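Local structure of metallo-beta-lactamase (Serratia marcescens, 6K4X) at residues T158-E163 with C167-F172; A28-L31 with G36-L39. The protein hydrolyses the beta-lactam ring of antibiotics with the help of two zinc ions, as a subclass B3 metallo-beta-lactamase of Serratia marcescens. All coordinates share one frame; numbering follows the deposited sequence.

Overall arrangement
From the N terminus the chain first forms interaction 2, where the turn after strand 29-31 brings 36-39 back antiparallel beside 28-31 in the seven-stranded sheet. Much later interaction 1 closes a second hairpin, 158-163 with 167-172, in the five-stranded sheet. The two loops follow one another in series, neither enclosing nor crossing the other, and their centres lie about 13 Å apart. They meet where the sheets face each other in the alpha-beta/beta-alpha sandwich of the metallo-beta-lactamase superfamily: Trp159 and Ser161 of interaction 1 pack on Leu31 of interaction 2, and Phe172 packs on Val29. Together they tie the inner faces of the two sheets.

Interaction 1. Residues T158-E163 with C167-F172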
loop_
_atom_site.group_PDB
_atom_site.type_symbol
_atom_site.label_atom_id
_atom_site.label_comp_id
_atom_site.label_asym_id
_atom_site.label_seq_id
_atom_site.Cartn_x
_atom_site.Cartn_y
_atom_site.Cartn_z
ATOM N N THR A 158 -4.932 6.337 -5.035
ATOM C CA THR A 158 -5.290 7.682 -4.585
ATOM C C THR A 158 -6.804 7.896 -4.619
ATOM O O THR A 158 -7.537 7.299 -5.397
ATOM C CB THR A 158 -4.604 8.765 -5.423
ATOM O OG1 THR A 158 -5.045 8.690 -6.782
ATOM C CG2 THR A 158 -3.100 8.620 -5.389
ATOM N N TRP A 159 -7.268 8.756 -3.716
ATOM C CA TRP A 159 -8.666 9.089 -3.637
ATOM C C TRP A 159 -8.832 10.410 -2.904
ATOM O O TRP A 159 -7.856 11.014 -2.461
ATOM C CB TRP A 159 -9.448 7.971 -2.958
ATOM C CG TRP A 159 -9.038 7.706 -1.540
ATOM C CD1 TRP A 159 -9.515 8.303 -0.412
ATOM C CD2 TRP A 159 -8.076 6.735 -1.100
ATOM N NE1 TRP A 159 -8.908 7.778 0.697
ATOM C CE2 TRP A 159 -8.026 6.802 0.305
ATOM C CE3 TRP A 159 -7.286 5.793 -1.759
ATOM C CZ2 TRP A 159 -7.194 5.969 1.045
ATOM C CZ3 TRP A 159 -6.461 4.971 -1.033
ATOM C CH2 TRP A 159 -6.432 5.053 0.354
ATOM N N GLN A 160 -10.079 10.856 -2.787
ATOM C CA GLN A 160 -10.398 12.041 -2.031
ATOM C C GLN A 160 -11.338 11.675 -0.902
ATOM O O GLN A 160 -12.293 10.942 -1.135
ATOM C CB GLN A 160 -11.054 13.093 -2.917
ATOM C CG GLN A 160 -10.137 13.541 -4.041
ATOM C CD GLN A 160 -10.472 14.906 -4.582
ATOM O OE1 GLN A 160 -11.415 15.568 -4.140
ATOM N NE2 GLN A 160 -9.672 15.341 -5.541
ATOM N N SER A 161 -11.074 12.196 0.298
ATOM C CA SER A 161 -11.983 12.057 1.409
ATOM C C SER A 161 -12.359 13.445 1.910
ATOM O O SER A 161 -11.535 14.368 1.879
ATOM C CB SER A 161 -11.371 11.255 2.543
ATOM O OG SER A 161 -11.301 9.863 2.222
ATOM N N CYS A 162 -13.591 13.581 2.410
ATOM C CA CYS A 162 -14.123 14.881 2.727
ATOM C C CYS A 162 -14.829 14.841 4.081
ATOM O O CYS A 162 -15.387 13.828 4.484
ATOM C CB CYS A 162 -15.101 15.353 1.654
ATOM S SG CYS A 162 -14.487 15.309 -0.053
ATOM N N GLU A 163 -14.839 16.003 4.737
ATOM C CA GLU A 163 -15.577 16.233 5.986
ATOM C C GLU A 163 -16.404 17.510 5.816
ATOM O O GLU A 163 -15.825 18.598 5.744
ATOM C CB GLU A 163 -14.630 16.383 7.180
ATOM C CG GLU A 163 -13.860 15.102 7.515
ATOM C CD GLU A 163 -12.906 15.196 8.702
ATOM O OE1 GLU A 163 -12.840 16.263 9.356
ATOM O OE2 GLU A 163 -12.211 14.193 8.994
ATOM N N CYS A 167 -12.264 18.804 1.573
ATOM C CA CYS A 167 -11.754 17.567 1.003
ATOM C C CYS A 167 -10.228 17.564 0.981
ATOM O O CYS A 167 -9.585 18.625 0.846
ATOM C CB CYS A 167 -12.268 17.401 -0.415
ATOM S SG CYS A 167 -14.069 17.294 -0.488
ATOM N N LYS A 168 -9.643 16.357 1.012
ATOM C CA LYS A 168 -8.223 16.166 0.955
ATOM C C LYS A 168 -7.921 15.011 0.011
ATOM O O LYS A 168 -8.639 14.017 -0.039
ATOM C CB LYS A 168 -7.655 15.805 2.329
ATOM C CG LYS A 168 -7.855 16.831 3.420
ATOM C CD LYS A 168 -7.026 18.049 3.242
ATOM C CE LYS A 168 -7.254 19.030 4.378
ATOM N NZ LYS A 168 -6.739 20.375 4.059
ATOM N N ASP A 169 -6.796 15.139 -0.684
ATOM C CA ASP A 169 -6.284 14.088 -1.523
ATOM C C ASP A 169 -5.448 13.133 -0.679
ATOM O O ASP A 169 -4.457 13.551 -0.050
ATOM C CB ASP A 169 -5.434 14.670 -2.647
ATOM C CG ASP A 169 -6.274 15.495 -3.590
ATOM O OD1 ASP A 169 -7.487 15.190 -3.754
ATOM O OD2 ASP A 169 -5.749 16.506 -4.079
ATOM N N VAL A 170 -5.859 11.873 -0.679
ATOM C CA VAL A 170 -5.215 10.820 0.093
ATOM C C VAL A 170 -4.472 9.892 -0.857
ATOM O O VAL A 170 -4.973 9.538 -1.920
ATOM C CB VAL A 170 -6.257 10.031 0.895
ATOM C CG1 VAL A 170 -5.597 8.992 1.778
ATOM C CG2 VAL A 170 -7.144 10.952 1.710
ATOM N N VAL A 171 -3.256 9.519 -0.471
ATOM C CA VAL A 171 -2.389 8.639 -1.248
ATOM C C VAL A 171 -1.975 7.473 -0.358
ATOM O O VAL A 171 -1.412 7.707 0.711
ATOM C CB VAL A 171 -1.148 9.390 -1.758
ATOM C CG1 VAL A 171 -0.230 8.449 -2.516
ATOM C CG2 VAL A 171 -1.520 10.610 -2.591
ATOM N N PHE A 172 -2.241 6.242 -0.794
ATOM C CA PHE A 172 -1.687 5.049 -0.166
ATOM C C PHE A 172 -0.471 4.667 -0.983
ATOM O O PHE A 172 -0.579 4.174 -2.105
ATOM C CB PHE A 172 -2.736 3.942 -0.069
ATOM C CG PHE A 172 -2.378 2.829 0.880
ATOM C CD1 PHE A 172 -1.296 2.007 0.643
ATOM C CD2 PHE A 172 -3.109 2.622 2.024
ATOM C CE1 PHE A 172 -0.971 0.978 1.515
ATOM C CE2 PHE A 172 -2.797 1.587 2.878
ATOM C CZ PHE A 172 -1.733 0.762 2.628
#
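A beta hairpin in the five-stranded sheet pairs Trp159 with Val170 and Ser161 with Lys168 as antiparallel hydrogen-bonded pairs, each joined by two backbone bonds; Val170 N to Trp159 O, at 2.8 Å, is nearly straight (168°). Toward the other sheet of the sandwich, Trp159 lies flat across its neighbour. With CG between the backbone N and the carbonyl carbon (chi1 62°), the indole swings over Val170, whose CB sits 3.8 Å from the centroid of the five-membered Trp159 ring, a CH-pi contact over the face. Val170 CG1 meets Trp159 CZ2 at 3.5 Å, so a branched, compact side chain fills the area beneath the broad ring. Farther along, Phe172 CB touches Trp159 CH2 at 3.9 Å. Thr18 OG1 hydrogen-bonds both Trp159 NE1 and Ser161 OG, which also bonds Asn17 OD1; the NE1 bond and Val170 help hold the indole's rotation. On the face of Thr158, Gln160 and Cys162, the methyl Thr158 CG2 rests against Val171 CG2, while the polar Gln160 and Asp169 suit a more exposed surface. Near the turn, the non-hydrogen-bonded pair Cys162 and Cys167 is locked by a disulfide, SG to SG 2.1 Å, with a chi3 of 105°.

Interaction 2. Residues A28-L31 with G36-L39; sequences AVLL and GHIL
Leu30 and His37 lie diagonally across the hairpin from each other, and their side chains meet at a slant: Leu30 CD1 reaches His37 CB at 3.7 Å. The leucine gets there because its CG is anti to the backbone N (chi1 -170°) and chi2 turns CD1 toward the partner strand. The imidazole stands with an edge near Leu31 O, and its ND1 accepts a hydrogen bond from Ser33 N in the turn, so the histidine packs on a leucine through its CB and links to the turn through its ring nitrogen. On the same face Leu39 bends back over the neighbouring backbone, placing CD1 3.5 Å from Val29 O and loosely beside Ala28 CB, whose small methyl suits this edge of the contact. The opposite face carries Leu31 and Ile38, whose CB atoms lie 4.4 Å apart; both are aliphatic, as befits the interior between two sheets. Their backbones form an antiparallel hydrogen-bonded pair, with Leu31 N to Ile38 O at 2.8 Å and Ile38 N to Leu31 O at 2.9 Å, both almost straight. The hairpin belongs to the seven-stranded mixed sheet of the metallo-beta-lactamase sandwich, with strand 37-40 beside the parallel strand 65-69. Around it, Leu30 and Leu39 touch Val65 of strand 65-69, whereas Leu31 and Ile38 pack on Leu140 and Val142 of strand 140-146 in the other sheet.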
loop_
_atom_site.group_PDB
_atom_site.type_symbol
_atom_site.label_atom_id
_atom_site.label_comp_id
_atom_site.label_asym_id
_atom_site.label_seq_id
_atom_site.Cartn_x
_atom_site.Cartn_y
_atom_site.Cartn_z
ATOM N N ALA A 28 -2.898 -0.792 6.521
ATOM C CA ALA A 28 -4.049 -1.190 5.748
ATOM C C ALA A 28 -5.095 -0.109 5.984
ATOM O O ALA A 28 -5.176 0.456 7.080
ATOM C CB ALA A 28 -4.564 -2.569 6.116
ATOM N N VAL A 29 -5.857 0.214 4.944
ATOM C CA VAL A 29 -6.812 1.291 5.033
ATOM C C VAL A 29 -8.174 0.797 4.580
ATOM O O VAL A 29 -8.297 0.152 3.533
ATOM C CB VAL A 29 -6.353 2.508 4.215
ATOM C CG1 VAL A 29 -7.498 3.449 3.876
ATOM C CG2 VAL A 29 -5.260 3.255 4.953
ATOM N N LEU A 30 -9.210 1.190 5.322
ATOM C CA LEU A 30 -10.567 1.014 4.872
ATOM C C LEU A 30 -11.123 2.354 4.420
ATOM O O LEU A 30 -11.129 3.319 5.195
ATOM C CB LEU A 30 -11.415 0.444 6.000
ATOM C CG LEU A 30 -12.802 -0.011 5.562
ATOM C CD1 LEU A 30 -12.744 -1.338 4.839
ATOM C CD2 LEU A 30 -13.747 -0.086 6.732
ATOM N N LEU A 31 -11.585 2.390 3.176
ATOM C CA LEU A 31 -12.283 3.525 2.643
ATOM C C LEU A 31 -13.764 3.165 2.636
ATOM O O LEU A 31 -14.159 2.260 1.905
ATOM C CB LEU A 31 -11.786 3.799 1.230
ATOM C CG LEU A 31 -12.347 5.047 0.571
ATOM C CD1 LEU A 31 -11.951 6.319 1.309
ATOM C CD2 LEU A 31 -11.909 5.136 -0.879
ATOM N N GLY A 36 -20.874 0.255 0.656
ATOM C CA GLY A 36 -19.818 -0.727 0.664
ATOM C C GLY A 36 -18.450 -0.076 0.686
ATOM O O GLY A 36 -18.319 1.156 0.512
ATOM N N HIS A 37 -17.428 -0.896 0.962
ATOM C CA HIS A 37 -16.123 -0.409 1.344
ATOM C C HIS A 37 -15.028 -0.988 0.451
ATOM O O HIS A 37 -15.192 -2.052 -0.159
ATOM C CB HIS A 37 -15.794 -0.767 2.797
ATOM C CG HIS A 37 -16.958 -0.642 3.718
ATOM N ND1 HIS A 37 -17.688 0.530 3.837
ATOM C CD2 HIS A 37 -17.547 -1.563 4.505
ATOM C CE1 HIS A 37 -18.664 0.307 4.690
ATOM N NE2 HIS A 37 -18.615 -0.961 5.098
ATOM N N ILE A 38 -13.901 -0.265 0.432
ATOM C CA ILE A 38 -12.684 -0.708 -0.231
ATOM C C ILE A 38 -11.608 -0.851 0.838
ATOM O O ILE A 38 -11.404 0.071 1.627
ATOM C CB ILE A 38 -12.277 0.284 -1.327
ATOM C CG1 ILE A 38 -13.362 0.342 -2.408
ATOM C CG2 ILE A 38 -10.910 -0.069 -1.899
ATOM C CD1 ILE A 38 -13.135 1.389 -3.474
ATOM N N LEU A 39 -10.905 -1.987 0.836
ATOM C CA LEU A 39 -9.767 -2.215 1.708
ATOM C C LEU A 39 -8.495 -2.133 0.882
ATOM O O LEU A 39 -8.431 -2.746 -0.194
ATOM C CB LEU A 39 -9.894 -3.599 2.345
ATOM C CG LEU A 39 -8.714 -4.050 3.210
ATOM C CD1 LEU A 39 -8.579 -3.176 4.448
ATOM C CD2 LEU A 39 -8.880 -5.503 3.605
#